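Local coordinates for protein diaminopimelate decarboxylase (Psychromonas ingrahamii, PDB 4XG1) that probably catalyses the pyridoxal 5'-phosphate-dependent decarboxylation of meso-2,6-diaminopimelate to L-lysine, closing the diaminopimelate pathway, and works as a homodimer, at residues E213-L218 with L235-G240; S47-H52 with A259-M264; I230-L235 with R267-I272; N152-A157 with I174-A179. One frame throughout, in Å; residues are numbered along the deposited sequence.

Contact 1: residues E213-L218 with L235-G240; sequences EALDKL and LDLGGG. With LLP ((2S)-2-amino-6-[[3-hydroxy-2-methyl-5-(phosphonooxymethyl)pyridin-4-yl]methylideneamino]hexanoic acid), chain T.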
loop_
_atom_site.group_PDB
_atom_site.type_symbol
_atom_site.label_atom_id
_atom_site.label_comp_id
_atom_site.label_asym_id
_atom_site.label_seq_id
_atom_site.Cartn_x
_atom_site.Cartn_y
_atom_site.Cartn_z
ATOM N N GLU B 213 17.469 -22.306 17.027
ATOM C CA GLU B 213 16.887 -22.144 18.349
ATOM C C GLU B 213 15.411 -22.464 18.353
ATOM O O GLU B 213 14.926 -23.154 19.234
ATOM C CB GLU B 213 17.151 -20.755 18.897
ATOM C CG GLU B 213 16.838 -20.724 20.389
ATOM C CD GLU B 213 17.474 -19.584 21.170
ATOM O OE1 GLU B 213 18.297 -18.787 20.627
ATOM O OE2 GLU B 213 17.159 -19.498 22.368
ATOM N N ALA B 214 14.698 -21.978 17.355
ATOM C CA ALA B 214 13.267 -22.223 17.227
ATOM C C ALA B 214 12.943 -23.695 16.978
ATOM O O ALA B 214 12.024 -24.266 17.588
ATOM C CB ALA B 214 12.704 -21.380 16.088
ATOM N N LEU B 215 13.698 -24.296 16.069
ATOM C CA LEU B 215 13.553 -25.713 15.825
ATOM C C LEU B 215 13.679 -26.565 17.107
ATOM O O LEU B 215 12.733 -27.301 17.499
ATOM C CB LEU B 215 14.582 -26.154 14.790
ATOM C CG LEU B 215 14.693 -27.640 14.498
ATOM C CD1 LEU B 215 13.316 -28.199 14.218
ATOM C CD2 LEU B 215 15.610 -27.838 13.339
ATOM N N ASP B 216 14.823 -26.430 17.781
ATOM C CA ASP B 216 15.056 -27.117 19.066
ATOM C C ASP B 216 13.824 -27.097 19.948
ATOM O O ASP B 216 13.365 -28.138 20.393
ATOM C CB ASP B 216 16.250 -26.494 19.793
ATOM C CG ASP B 216 17.597 -26.798 19.100
ATOM O OD1 ASP B 216 17.615 -27.651 18.174
ATOM O OD2 ASP B 216 18.633 -26.182 19.459
ATOM N N LYS B 217 13.267 -25.928 20.206
ATOM C CA LYS B 217 12.172 -25.824 21.181
ATOM C C LYS B 217 10.912 -26.406 20.684
ATOM O O LYS B 217 10.046 -26.785 21.474
ATOM C CB LYS B 217 11.914 -24.384 21.542
ATOM C CG LYS B 217 13.262 -23.703 21.745
ATOM C CD LYS B 217 13.456 -23.372 23.189
ATOM C CE LYS B 217 14.571 -22.374 23.255
ATOM N NZ LYS B 217 14.761 -21.904 24.639
ATOM N N LEU B 218 10.768 -26.447 19.374
ATOM C CA LEU B 218 9.594 -27.079 18.788
ATOM C C LEU B 218 9.706 -28.625 18.782
ATOM O O LEU B 218 8.695 -29.308 18.977
ATOM C CB LEU B 218 9.329 -26.548 17.365
ATOM C CG LEU B 218 9.004 -25.058 17.253
ATOM C CD1 LEU B 218 8.972 -24.624 15.794
ATOM C CD2 LEU B 218 7.710 -24.663 17.934
ATOM N N LEU B 235 6.327 -30.588 10.627
ATOM C CA LEU B 235 6.775 -29.394 11.307
ATOM C C LEU B 235 7.057 -28.311 10.284
ATOM O O LEU B 235 7.915 -28.482 9.396
ATOM C CB LEU B 235 8.069 -29.679 12.052
ATOM C CG LEU B 235 8.711 -28.467 12.739
ATOM C CD1 LEU B 235 7.865 -27.989 13.903
ATOM C CD2 LEU B 235 10.107 -28.848 13.189
ATOM N N ASP B 236 6.328 -27.206 10.412
ATOM C CA ASP B 236 6.420 -26.083 9.479
ATOM C C ASP B 236 7.253 -24.960 10.125
ATOM O O ASP B 236 6.877 -24.383 11.142
ATOM C CB ASP B 236 4.989 -25.607 9.158
ATOM C CG ASP B 236 4.947 -24.524 8.063
ATOM O OD1 ASP B 236 5.871 -23.693 7.943
ATOM O OD2 ASP B 236 3.915 -24.445 7.384
ATOM N N LEU B 237 8.380 -24.663 9.528
ATOM C CA LEU B 237 9.297 -23.673 10.059
ATOM C C LEU B 237 9.178 -22.248 9.490
ATOM O O LEU B 237 10.037 -21.401 9.715
ATOM C CB LEU B 237 10.719 -24.179 9.841
ATOM C CG LEU B 237 10.987 -25.444 10.634
ATOM C CD1 LEU B 237 12.350 -26.014 10.267
ATOM C CD2 LEU B 237 10.897 -25.170 12.138
ATOM N N GLY B 238 8.098 -21.982 8.767
ATOM C CA GLY B 238 7.823 -20.670 8.236
ATOM C C GLY B 238 8.870 -20.237 7.254
ATOM O O GLY B 238 9.571 -21.078 6.663
ATOM N N GLY B 239 8.927 -18.928 7.021
ATOM C CA GLY B 239 9.925 -18.320 6.150
ATOM C C GLY B 239 10.831 -17.483 7.023
ATOM O O GLY B 239 11.062 -17.848 8.182
ATOM N N GLY B 240 11.306 -16.369 6.489
ATOM C CA GLY B 240 12.047 -15.407 7.273
ATOM C C GLY B 240 13.507 -15.276 6.903
ATOM O O GLY B 240 14.200 -14.381 7.378
HETATM N N1 LLP T . 5.038 -17.424 6.469
HETATM C C2 LLP T . 4.312 -16.581 7.212
HETATM C "C2'" LLP T . 3.295 -17.138 8.175
HETATM C C3 LLP T . 4.530 -15.133 7.029
HETATM O O3 LLP T . 3.843 -14.240 7.777
HETATM C C4 LLP T . 5.540 -14.672 6.070
HETATM C "C4'" LLP T . 5.858 -13.228 5.839
HETATM C C5 LLP T . 6.277 -15.702 5.311
HETATM C C6 LLP T . 5.962 -17.032 5.550
HETATM C "C5'" LLP T . 7.321 -15.364 4.282
HETATM O OP4 LLP T . 8.379 -14.660 4.800
HETATM P P LLP T . 9.667 -14.240 3.944
HETATM O OP1 LLP T . 9.082 -13.642 2.673
HETATM O OP2 LLP T . 10.542 -13.336 4.844
HETATM O OP3 LLP T . 10.554 -15.490 3.784
HETATM N N LLP T . 6.076 -6.429 3.619
HETATM C CA LLP T . 7.364 -6.807 4.333
HETATM C CB LLP T . 7.524 -8.321 4.418
HETATM C CG LLP T . 7.064 -8.975 5.707
HETATM C CD LLP T . 6.185 -10.181 5.461
HETATM C CE LLP T . 5.929 -10.931 6.782
HETATM N NZ LLP T . 5.257 -12.245 6.720
HETATM C C LLP T . 8.531 -6.291 3.528
HETATM O O LLP T . 8.374 -5.766 2.439
HETATM O OXT LLP T . 9.685 -6.386 3.913
#

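Contact 2: residues S47-H52 with A259-M264; sequences SAAGKH and AIINRM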
loop_
_atom_site.group_PDB
_atom_site.type_symbol
_atom_site.label_atom_id
_atom_site.label_comp_id
_atom_site.label_asym_id
_atom_site.label_seq_id
_atom_site.Cartn_x
_atom_site.Cartn_y
_atom_site.Cartn_z
ATOM N N SER B 47 16.520 -28.726 -3.370
ATOM C CA SER B 47 17.639 -29.657 -3.443
ATOM C C SER B 47 18.240 -29.815 -2.060
ATOM O O SER B 47 18.294 -30.937 -1.523
ATOM C CB SER B 47 18.716 -29.155 -4.407
ATOM O OG SER B 47 18.216 -29.165 -5.716
ATOM N N ALA B 48 18.644 -28.689 -1.468
ATOM C CA ALA B 48 19.320 -28.695 -0.193
ATOM C C ALA B 48 18.578 -29.499 0.859
ATOM O O ALA B 48 19.204 -30.052 1.752
ATOM C CB ALA B 48 19.561 -27.288 0.279
ATOM N N ALA B 49 17.259 -29.603 0.751
ATOM C CA ALA B 49 16.516 -30.453 1.662
ATOM C C ALA B 49 16.618 -31.943 1.290
ATOM O O ALA B 49 16.439 -32.827 2.152
ATOM C CB ALA B 49 15.075 -30.026 1.716
ATOM N N GLY B 50 16.869 -32.222 0.006
ATOM C CA GLY B 50 17.342 -33.536 -0.440
ATOM C C GLY B 50 16.463 -34.659 0.012
ATOM O O GLY B 50 15.246 -34.574 -0.117
ATOM N N LYS B 51 17.074 -35.686 0.600
ATOM C CA LYS B 51 16.334 -36.909 0.967
ATOM C C LYS B 51 15.376 -36.759 2.137
ATOM O O LYS B 51 14.496 -37.587 2.302
ATOM C CB LYS B 51 17.298 -38.042 1.274
ATOM C CG LYS B 51 18.176 -38.446 0.078
ATOM C CD LYS B 51 17.440 -39.460 -0.803
ATOM C CE LYS B 51 18.337 -40.216 -1.789
ATOM N NZ LYS B 51 19.369 -41.091 -1.140
ATOM N N HIS B 52 15.535 -35.725 2.958
ATOM C CA HIS B 52 14.630 -35.572 4.079
ATOM C C HIS B 52 13.219 -35.206 3.601
ATOM O O HIS B 52 13.045 -34.269 2.842
ATOM C CB HIS B 52 15.145 -34.524 5.092
ATOM C CG HIS B 52 14.392 -34.527 6.377
ATOM N ND1 HIS B 52 14.857 -35.148 7.507
ATOM C CD2 HIS B 52 13.152 -34.072 6.677
ATOM C CE1 HIS B 52 13.938 -35.073 8.452
ATOM N NE2 HIS B 52 12.896 -34.416 7.979
ATOM N N ALA B 259 21.980 -26.774 7.893
ATOM C CA ALA B 259 21.932 -26.648 9.352
ATOM C C ALA B 259 20.632 -27.248 9.922
ATOM O O ALA B 259 20.638 -27.999 10.931
ATOM C CB ALA B 259 22.079 -25.202 9.757
ATOM N N ILE B 260 19.518 -26.958 9.276
ATOM C CA ILE B 260 18.245 -27.445 9.786
ATOM C C ILE B 260 18.156 -28.956 9.666
ATOM O O ILE B 260 17.549 -29.635 10.536
ATOM C CB ILE B 260 17.059 -26.735 9.084
ATOM C CG1 ILE B 260 16.904 -25.323 9.631
ATOM C CG2 ILE B 260 15.742 -27.476 9.307
ATOM C CD1 ILE B 260 16.041 -24.412 8.788
ATOM N N ILE B 261 18.720 -29.475 8.581
ATOM C CA ILE B 261 18.648 -30.907 8.293
ATOM C C ILE B 261 19.577 -31.669 9.227
ATOM O O ILE B 261 19.129 -32.617 9.888
ATOM C CB ILE B 261 19.057 -31.188 6.844
ATOM C CG1 ILE B 261 18.117 -30.398 5.955
ATOM C CG2 ILE B 261 19.109 -32.698 6.561
ATOM C CD1 ILE B 261 17.050 -31.221 5.293
ATOM N N ASN B 262 20.827 -31.203 9.318
ATOM C CA ASN B 262 21.789 -31.725 10.292
ATOM C C ASN B 262 21.084 -31.830 11.652
ATOM O O ASN B 262 21.027 -32.933 12.246
ATOM C CB ASN B 262 23.063 -30.875 10.393
ATOM C CG ASN B 262 23.887 -30.865 9.101
ATOM O OD1 ASN B 262 23.701 -31.708 8.233
ATOM N ND2 ASN B 262 24.810 -29.908 8.980
ATOM N N ARG B 263 20.459 -30.741 12.111
ATOM C CA ARG B 263 19.696 -30.802 13.419
ATOM C C ARG B 263 18.592 -31.853 13.494
ATOM O O ARG B 263 18.106 -32.199 14.585
ATOM C CB ARG B 263 19.073 -29.444 13.833
ATOM C CG ARG B 263 19.831 -28.630 14.859
ATOM C CD ARG B 263 20.213 -29.375 16.141
ATOM N NE ARG B 263 19.091 -29.685 17.026
ATOM C CZ ARG B 263 18.710 -30.885 17.489
ATOM N NH1 ARG B 263 19.349 -32.007 17.175
ATOM N NH2 ARG B 263 17.650 -30.967 18.306
ATOM N N MET B 264 18.143 -32.325 12.341
ATOM C CA MET B 264 17.112 -33.387 12.257
ATOM C C MET B 264 17.713 -34.771 12.434
ATOM O O MET B 264 16.976 -35.778 12.433
ATOM C CB MET B 264 16.415 -33.379 10.905
ATOM C CG MET B 264 15.470 -32.230 10.690
ATOM S SD MET B 264 14.401 -31.862 12.112
ATOM C CE MET B 264 12.967 -32.899 11.942
#

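Contact 3: residues I230-L235 with R267-I272; sequences ITISHL and RSLKLI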
loop_
_atom_site.group_PDB
_atom_site.type_symbol
_atom_site.label_atom_id
_atom_site.label_comp_id
_atom_site.label_asym_id
_atom_site.label_seq_id
_atom_site.Cartn_x
_atom_site.Cartn_y
_atom_site.Cartn_z
ATOM N N ILE B 230 -0.438 -37.328 21.350
ATOM C CA ILE B 230 -0.761 -36.560 20.170
ATOM C C ILE B 230 0.350 -36.744 19.193
ATOM O O ILE B 230 1.479 -36.642 19.514
ATOM C CB ILE B 230 -0.940 -35.106 20.495
ATOM C CG1 ILE B 230 -1.974 -34.982 21.580
ATOM C CG2 ILE B 230 -1.347 -34.352 19.266
ATOM C CD1 ILE B 230 -2.627 -33.651 21.719
ATOM N N THR B 231 -0.020 -37.047 17.969
ATOM C CA THR B 231 0.912 -37.403 16.924
ATOM C C THR B 231 1.107 -36.270 15.984
ATOM O O THR B 231 0.163 -35.603 15.668
ATOM C CB THR B 231 0.314 -38.538 16.113
ATOM O OG1 THR B 231 0.108 -39.664 16.965
ATOM C CG2 THR B 231 1.239 -38.894 14.994
ATOM N N ILE B 232 2.323 -36.077 15.519
ATOM C CA ILE B 232 2.644 -34.926 14.706
ATOM C C ILE B 232 3.299 -35.294 13.396
ATOM O O ILE B 232 4.408 -35.694 13.357
ATOM C CB ILE B 232 3.501 -33.912 15.489
ATOM C CG1 ILE B 232 2.695 -33.294 16.602
ATOM C CG2 ILE B 232 4.032 -32.810 14.596
ATOM C CD1 ILE B 232 1.475 -32.615 16.116
ATOM N N SER B 233 2.600 -35.093 12.297
ATOM C CA SER B 233 3.046 -35.599 10.978
ATOM C C SER B 233 4.056 -34.683 10.294
ATOM O O SER B 233 4.911 -35.151 9.508
ATOM C CB SER B 233 1.851 -35.793 10.050
ATOM O OG SER B 233 0.724 -36.240 10.787
ATOM N N HIS B 234 3.947 -33.373 10.563
ATOM C CA HIS B 234 4.898 -32.387 9.982
ATOM C C HIS B 234 5.181 -31.196 10.896
ATOM O O HIS B 234 4.401 -30.866 11.799
ATOM C CB HIS B 234 4.406 -31.886 8.613
ATOM C CG HIS B 234 3.142 -31.086 8.678
ATOM N ND1 HIS B 234 3.124 -29.743 9.000
ATOM C CD2 HIS B 234 1.844 -31.443 8.478
ATOM C CE1 HIS B 234 1.875 -29.312 9.021
ATOM N NE2 HIS B 234 1.079 -30.320 8.693
ATOM N N LEU B 235 6.327 -30.588 10.627
ATOM C CA LEU B 235 6.775 -29.394 11.307
ATOM C C LEU B 235 7.057 -28.311 10.284
ATOM O O LEU B 235 7.915 -28.482 9.396
ATOM C CB LEU B 235 8.069 -29.679 12.052
ATOM C CG LEU B 235 8.711 -28.467 12.739
ATOM C CD1 LEU B 235 7.865 -27.989 13.903
ATOM C CD2 LEU B 235 10.107 -28.848 13.189
ATOM N N ARG B 267 15.654 -38.200 12.638
ATOM C CA ARG B 267 14.166 -38.188 12.576
ATOM C C ARG B 267 13.629 -38.296 11.154
ATOM O O ARG B 267 14.306 -37.976 10.182
ATOM C CB ARG B 267 13.573 -36.906 13.178
ATOM C CG ARG B 267 13.364 -36.934 14.668
ATOM C CD ARG B 267 13.173 -35.511 15.145
ATOM N NE ARG B 267 12.450 -35.428 16.401
ATOM C CZ ARG B 267 12.952 -34.990 17.545
ATOM N NH1 ARG B 267 14.222 -34.571 17.619
ATOM N NH2 ARG B 267 12.164 -34.976 18.622
ATOM N N SER B 268 12.383 -38.735 11.056
ATOM C CA SER B 268 11.727 -38.838 9.762
ATOM C C SER B 268 10.571 -37.819 9.634
ATOM O O SER B 268 9.776 -37.901 8.708
ATOM C CB SER B 268 11.254 -40.279 9.536
ATOM O OG SER B 268 10.022 -40.536 10.172
ATOM N N LEU B 269 10.496 -36.874 10.571
ATOM C CA LEU B 269 9.421 -35.871 10.612
ATOM C C LEU B 269 9.498 -34.961 9.404
ATOM O O LEU B 269 10.577 -34.466 9.045
ATOM C CB LEU B 269 9.499 -35.023 11.867
ATOM C CG LEU B 269 8.242 -34.173 12.096
ATOM C CD1 LEU B 269 6.998 -34.999 12.355
ATOM C CD2 LEU B 269 8.456 -33.233 13.254
ATOM N N LYS B 270 8.340 -34.722 8.806
ATOM C CA LYS B 270 8.298 -33.977 7.569
ATOM C C LYS B 270 8.471 -32.493 7.835
ATOM O O LYS B 270 7.748 -31.915 8.639
ATOM C CB LYS B 270 6.964 -34.190 6.856
ATOM C CG LYS B 270 7.012 -33.758 5.401
ATOM C CD LYS B 270 5.646 -33.813 4.763
ATOM C CE LYS B 270 5.741 -33.766 3.265
ATOM N NZ LYS B 270 4.390 -33.714 2.660
ATOM N N LEU B 271 9.400 -31.886 7.120
ATOM C CA LEU B 271 9.650 -30.461 7.274
ATOM C C LEU B 271 9.016 -29.593 6.170
ATOM O O LEU B 271 9.257 -29.808 4.978
ATOM C CB LEU B 271 11.148 -30.196 7.295
ATOM C CG LEU B 271 11.911 -30.678 8.521
ATOM C CD1 LEU B 271 13.370 -30.355 8.308
ATOM C CD2 LEU B 271 11.378 -30.068 9.802
ATOM N N ILE B 272 8.194 -28.638 6.590
ATOM C CA ILE B 272 7.619 -27.676 5.687
ATOM C C ILE B 272 8.294 -26.334 5.864
ATOM O O ILE B 272 8.485 -25.864 6.980
ATOM C CB ILE B 272 6.099 -27.574 5.879
ATOM C CG1 ILE B 272 5.443 -28.871 5.393
ATOM C CG2 ILE B 272 5.535 -26.397 5.082
ATOM C CD1 ILE B 272 3.979 -28.996 5.721
#

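Contact 4: residues N152-A157 with I174-A179; sequences NPNIDA and IEIEQA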
loop_
_atom_site.group_PDB
_atom_site.type_symbol
_atom_site.label_atom_id
_atom_site.label_comp_id
_atom_site.label_asym_id
_atom_site.label_seq_id
_atom_site.Cartn_x
_atom_site.Cartn_y
_atom_site.Cartn_z
ATOM N N ASN B 152 4.841 -19.808 19.195
ATOM C CA ASN B 152 5.882 -18.864 19.453
ATOM C C ASN B 152 6.833 -19.459 20.465
ATOM O O ASN B 152 6.591 -19.394 21.682
ATOM C CB ASN B 152 5.293 -17.540 19.970
ATOM C CG ASN B 152 4.236 -16.973 19.043
ATOM O OD1 ASN B 152 4.181 -17.320 17.883
ATOM N ND2 ASN B 152 3.398 -16.084 19.565
ATOM N N PRO B 153 7.955 -19.991 19.968
ATOM C CA PRO B 153 8.954 -20.440 20.911
ATOM C C PRO B 153 9.547 -19.351 21.782
ATOM O O PRO B 153 9.530 -18.167 21.447
ATOM C CB PRO B 153 10.032 -21.050 20.033
ATOM C CG PRO B 153 9.694 -20.713 18.615
ATOM C CD PRO B 153 8.506 -19.814 18.604
ATOM N N ASN B 154 10.172 -19.796 22.848
ATOM C CA ASN B 154 10.731 -18.957 23.847
ATOM C C ASN B 154 12.158 -18.866 23.396
ATOM O O ASN B 154 13.054 -19.521 23.940
ATOM C CB ASN B 154 10.643 -19.641 25.221
ATOM C CG ASN B 154 11.085 -21.116 25.191
ATOM O OD1 ASN B 154 12.202 -21.405 25.602
ATOM N ND2 ASN B 154 10.225 -22.053 24.708
ATOM N N ILE B 155 12.369 -18.093 22.340
ATOM C CA ILE B 155 13.711 -17.753 21.908
ATOM C C ILE B 155 14.373 -16.906 23.019
ATOM O O ILE B 155 13.724 -16.053 23.644
ATOM C CB ILE B 155 13.639 -16.982 20.584
ATOM C CG1 ILE B 155 13.043 -17.899 19.480
ATOM C CG2 ILE B 155 14.985 -16.350 20.195
ATOM C CD1 ILE B 155 13.564 -19.339 19.405
ATOM N N ASP B 156 15.654 -17.167 23.274
ATOM C CA ASP B 156 16.457 -16.405 24.220
ATOM C C ASP B 156 16.708 -14.941 23.794
ATOM O O ASP B 156 17.381 -14.642 22.779
ATOM C CB ASP B 156 17.766 -17.149 24.422
ATOM C CG ASP B 156 18.720 -16.432 25.347
ATOM O OD1 ASP B 156 18.294 -15.985 26.440
ATOM O OD2 ASP B 156 19.896 -16.314 24.963
ATOM N N ALA B 157 16.249 -14.022 24.648
ATOM C CA ALA B 157 16.206 -12.602 24.324
ATOM C C ALA B 157 17.559 -12.014 24.405
ATOM O O ALA B 157 17.936 -11.190 23.611
ATOM C CB ALA B 157 15.283 -11.877 25.269
ATOM N N ILE B 174 0.567 -18.710 19.181
ATOM C CA ILE B 174 0.283 -19.085 20.552
ATOM C C ILE B 174 1.617 -19.244 21.240
ATOM O O ILE B 174 2.559 -19.869 20.713
ATOM C CB ILE B 174 -0.449 -20.410 20.615
ATOM C CG1 ILE B 174 -1.745 -20.366 19.786
ATOM C CG2 ILE B 174 -0.726 -20.802 22.067
ATOM C CD1 ILE B 174 -2.803 -19.457 20.336
ATOM N N GLU B 175 1.720 -18.643 22.406
ATOM C CA GLU B 175 2.942 -18.749 23.182
ATOM C C GLU B 175 3.144 -20.207 23.630
ATOM O O GLU B 175 2.215 -20.901 24.011
ATOM C CB GLU B 175 2.974 -17.711 24.315
ATOM C CG GLU B 175 1.927 -17.904 25.378
ATOM C CD GLU B 175 2.176 -17.019 26.587
ATOM O OE1 GLU B 175 2.880 -16.003 26.446
ATOM O OE2 GLU B 175 1.680 -17.361 27.686
ATOM N N ILE B 176 4.383 -20.665 23.521
ATOM C CA ILE B 176 4.745 -22.056 23.821
ATOM C C ILE B 176 4.280 -22.533 25.195
ATOM O O ILE B 176 3.941 -23.688 25.370
ATOM C CB ILE B 176 6.262 -22.273 23.659
ATOM C CG1 ILE B 176 6.583 -23.772 23.599
ATOM C CG2 ILE B 176 7.006 -21.573 24.774
ATOM C CD1 ILE B 176 7.568 -24.149 22.505
ATOM N N GLU B 177 4.238 -21.626 26.157
ATOM C CA GLU B 177 3.771 -21.955 27.511
ATOM C C GLU B 177 2.360 -22.513 27.504
ATOM O O GLU B 177 1.959 -23.177 28.437
ATOM C CB GLU B 177 3.847 -20.718 28.428
ATOM C CG GLU B 177 5.267 -20.301 28.813
ATOM C CD GLU B 177 5.992 -19.456 27.708
ATOM O OE1 GLU B 177 7.243 -19.611 27.502
ATOM O OE2 GLU B 177 5.312 -18.619 27.024
ATOM N N GLN B 178 1.593 -22.207 26.476
ATOM C CA GLN B 178 0.232 -22.681 26.405
ATOM C C GLN B 178 0.038 -23.661 25.283
ATOM O O GLN B 178 -1.091 -24.004 24.976
ATOM C CB GLN B 178 -0.738 -21.528 26.202
ATOM C CG GLN B 178 -0.582 -20.394 27.190
ATOM C CD GLN B 178 -1.428 -19.235 26.772
ATOM O OE1 GLN B 178 -2.557 -19.411 26.315
ATOM N NE2 GLN B 178 -0.890 -18.023 26.915
ATOM N N ALA B 179 1.127 -24.132 24.680
ATOM C CA ALA B 179 1.014 -24.995 23.513
ATOM C C ALA B 179 0.143 -26.214 23.806
ATOM O O ALA B 179 -0.904 -26.416 23.181
ATOM C CB ALA B 179 2.395 -25.422 23.020
#

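Contact 1: residues E213-L218 with L235-G240
Leu218, on the inner side of helix 209-227, meets Leu235 and Leu237 at the end of the strand it packs on. Its CB already rests against Leu235 CD1 at 4.0 Å. CG stands back a little, placed opposite the carbonyl carbon (chi1 -63°), which sends the fork of the side chain toward the strand. CD1, the tip that does most of the touching, lies 4.0 Å from Leu235 CD1 and 4.2 Å from Leu237 CD2. One turn back, Leu215 brings its CD1 to within 3.4 Å of Leu235 CD2, a tight meeting of methyls. Leu235 therefore divides its two methyls between two helix residues. Branched, flexible leucines suit this layer because each offers two methyls to fill an uneven surface. Ile260 of helix 253-262 also packs here, on Leu215, as does Val197 of strand 192-198, on Leu218 and Leu235.

Beyond Leu237 the chain becomes a glycine loop. Asp236 OD1 accepts from Gly238 N at 2.9 Å, an Asx turn that shapes the exit from the strand. Gly238 adopts a positive phi, and at Gly239 a side chain would run into the cofactor phosphate. Gly240 N gives a hydrogen bond of 2.9 Å to OP3 of LLP. This is the beta-alpha-beta packing of a TIM barrel, with a glycine-rich phosphate-binding loop at the C-terminal end of a strand.

Contact 2: residues S47-H52 with A259-M264
His52 and Ile261 join two neighbouring helices of the outer layer of the TIM barrel, where the barrel closes: helix 35-49 leads into strand 54-59 and helix 253-262 into its neighbour, strand 270-273. The imidazole of His52 stands out from its chain with CG opposite the backbone N (chi1 -169°), which carries the ring across to the other segment. There it crosses Met264 at about a right angle. The ring lies obliquely, with CE1 3.9 Å from Met264 CB and equally near Met264 CG, and the bends at chi2 and chi3 carry the rest of the thioether chain onward. Methionine suits the place through its unbranched start, which lies against the ring, and its side chain also touches Leu271. Histidine adds a polar end: its NE2 is hydrogen-bonded to Leu269 O, so the ring is held at NE2 and packs against Met264 through CE1.

The turn that delivers His52 is a type II' beta turn closed by His52 N to Ala49 O at 3.1 Å. Gly50, the second residue of the turn and the first past the helix, has the positive phi that glycine takes easily. The small Ala49 lets Ile261 approach the helix end closely. Ile261 reaches in with the tip of its longer branch, its CD1 lying 3.8 Å from His52 CB. The same CD1 comes still nearer to the carbonyl oxygen Ala49 O, at 3.6 Å.

Contact 3: residues I230-L235 with R267-I272
Leu235 uses both its N and its O toward the neighbouring parallel strand, its N giving a hydrogen bond to Lys270 O (2.8 Å, 170°) and its O receiving one from Ile272 N (2.8 Å), so that His234 pairs with Lys270 and Leu235 with Leu271. The first of these bonds runs nearly along the C=O axis, while the second comes in tilted from the carbonyl plane. Two CA-H...O contacts, His234 CA to Lys270 O and Leu271 CA to Leu235 O, accompany them.

Side chains alternate between the faces of the sheet. On one, His234 takes the crowded position with CG between the backbone N and the carbonyl carbon (chi1 66°), which turns its ring flat toward Ile272. Ile272 CD1 sits over that face in a CH-pi contact, 3.8 Å from the ring centroid and displaced toward the rim. Lys270 adds only its aliphatic start, CB against His234 CB at 3.9 Å, before its extended chain leads away, as suits a partly exposed lysine. On the face under helix 209-227, Leu235 and Leu271 lie side by side pointing the same way, CD2 to CD2 at 3.8 Å. Leu269 closes in with CD2 against Leu235 CB, also at 3.8 Å.

The chemistry implies a division of labour: backbone bonds satisfy the buried polar groups of Leu235 and set the register, leucine methyls pack under helix 209-227, and the other face combines imidazole, isoleucine methyl and the start of Lys270.

Contact 4: residues N152-A157 with I174-A179
Asn152 carries its CG opposite the carbonyl carbon (chi1 -54°), which lays the amide beside the backbone of Ile174, whereas Asn154 puts its CG between the backbone N and the carbonyl carbon (chi1 46°) and so swings its amide toward Ile176. The setting is the TIM barrel, at the end of strand 145-152: after a loop and helix 161-169, the short strand 174-175 pairs in parallel with that end, before helix 179-188 leads on to the next barrel strand, 192-198. Asn152 pairs with Glu175, and its N gives a 2.7 Å hydrogen bond to Ile174 O. Its O accepts from Ile176 N at 3.1 Å, the donor lying above the carbonyl plane.

The Asn152 amide rests on the chain of Ile174, with CG 3.7 Å from Ile174 O, and ND2 is hydrogen-bonded to Phe172 O. An alanine in this position would lack the amide, is likely to deprive Phe172 O of that donor, and would probably open a gap beside Ile174. Pro153, with no N-H to extend a sheet, suits the exit from the strand, and Asn154 follows as the centre of an inverse gamma turn. The beta-branched Ile176 puts its CG2 against Asn154 ND2 at 3.3 Å, while the amide finds a polar partner at OD1, hydrogen-bonded to Lys217 NZ, which holds its orientation.

After the strand the chain tightens into a 3-10 turn, and Glu175 packs on Asn296 of the second subunit. Gln178 NE2 reaches back to Glu175 OE2 at 2.8 Å, arriving from above the carboxylate plane.

From the N terminus, contact 2 opens first, at 47-52, and its loop, closed only at 259-264, encloses contacts 4 and 1. Contact 4 opens and closes within 152-179, tying the end of barrel strand 145-152 to the short strand 174-175. Contact 1 opens at 213-218; contact 3 starts at 230-235 before contact 1 closes at 235-240, so the two cross, sharing Leu235. Contact 3 ends at 267-272, beyond the close of contact 2, crossing it too. Asp216 of contact 1 forms a salt bridge with Arg263 of contact 2, and Glu213 OE2 accepts from Asp156 N of contact 4. Contact 1 ties helix to strand, contact 2 helix end to helix end, contact 3 strand to strand.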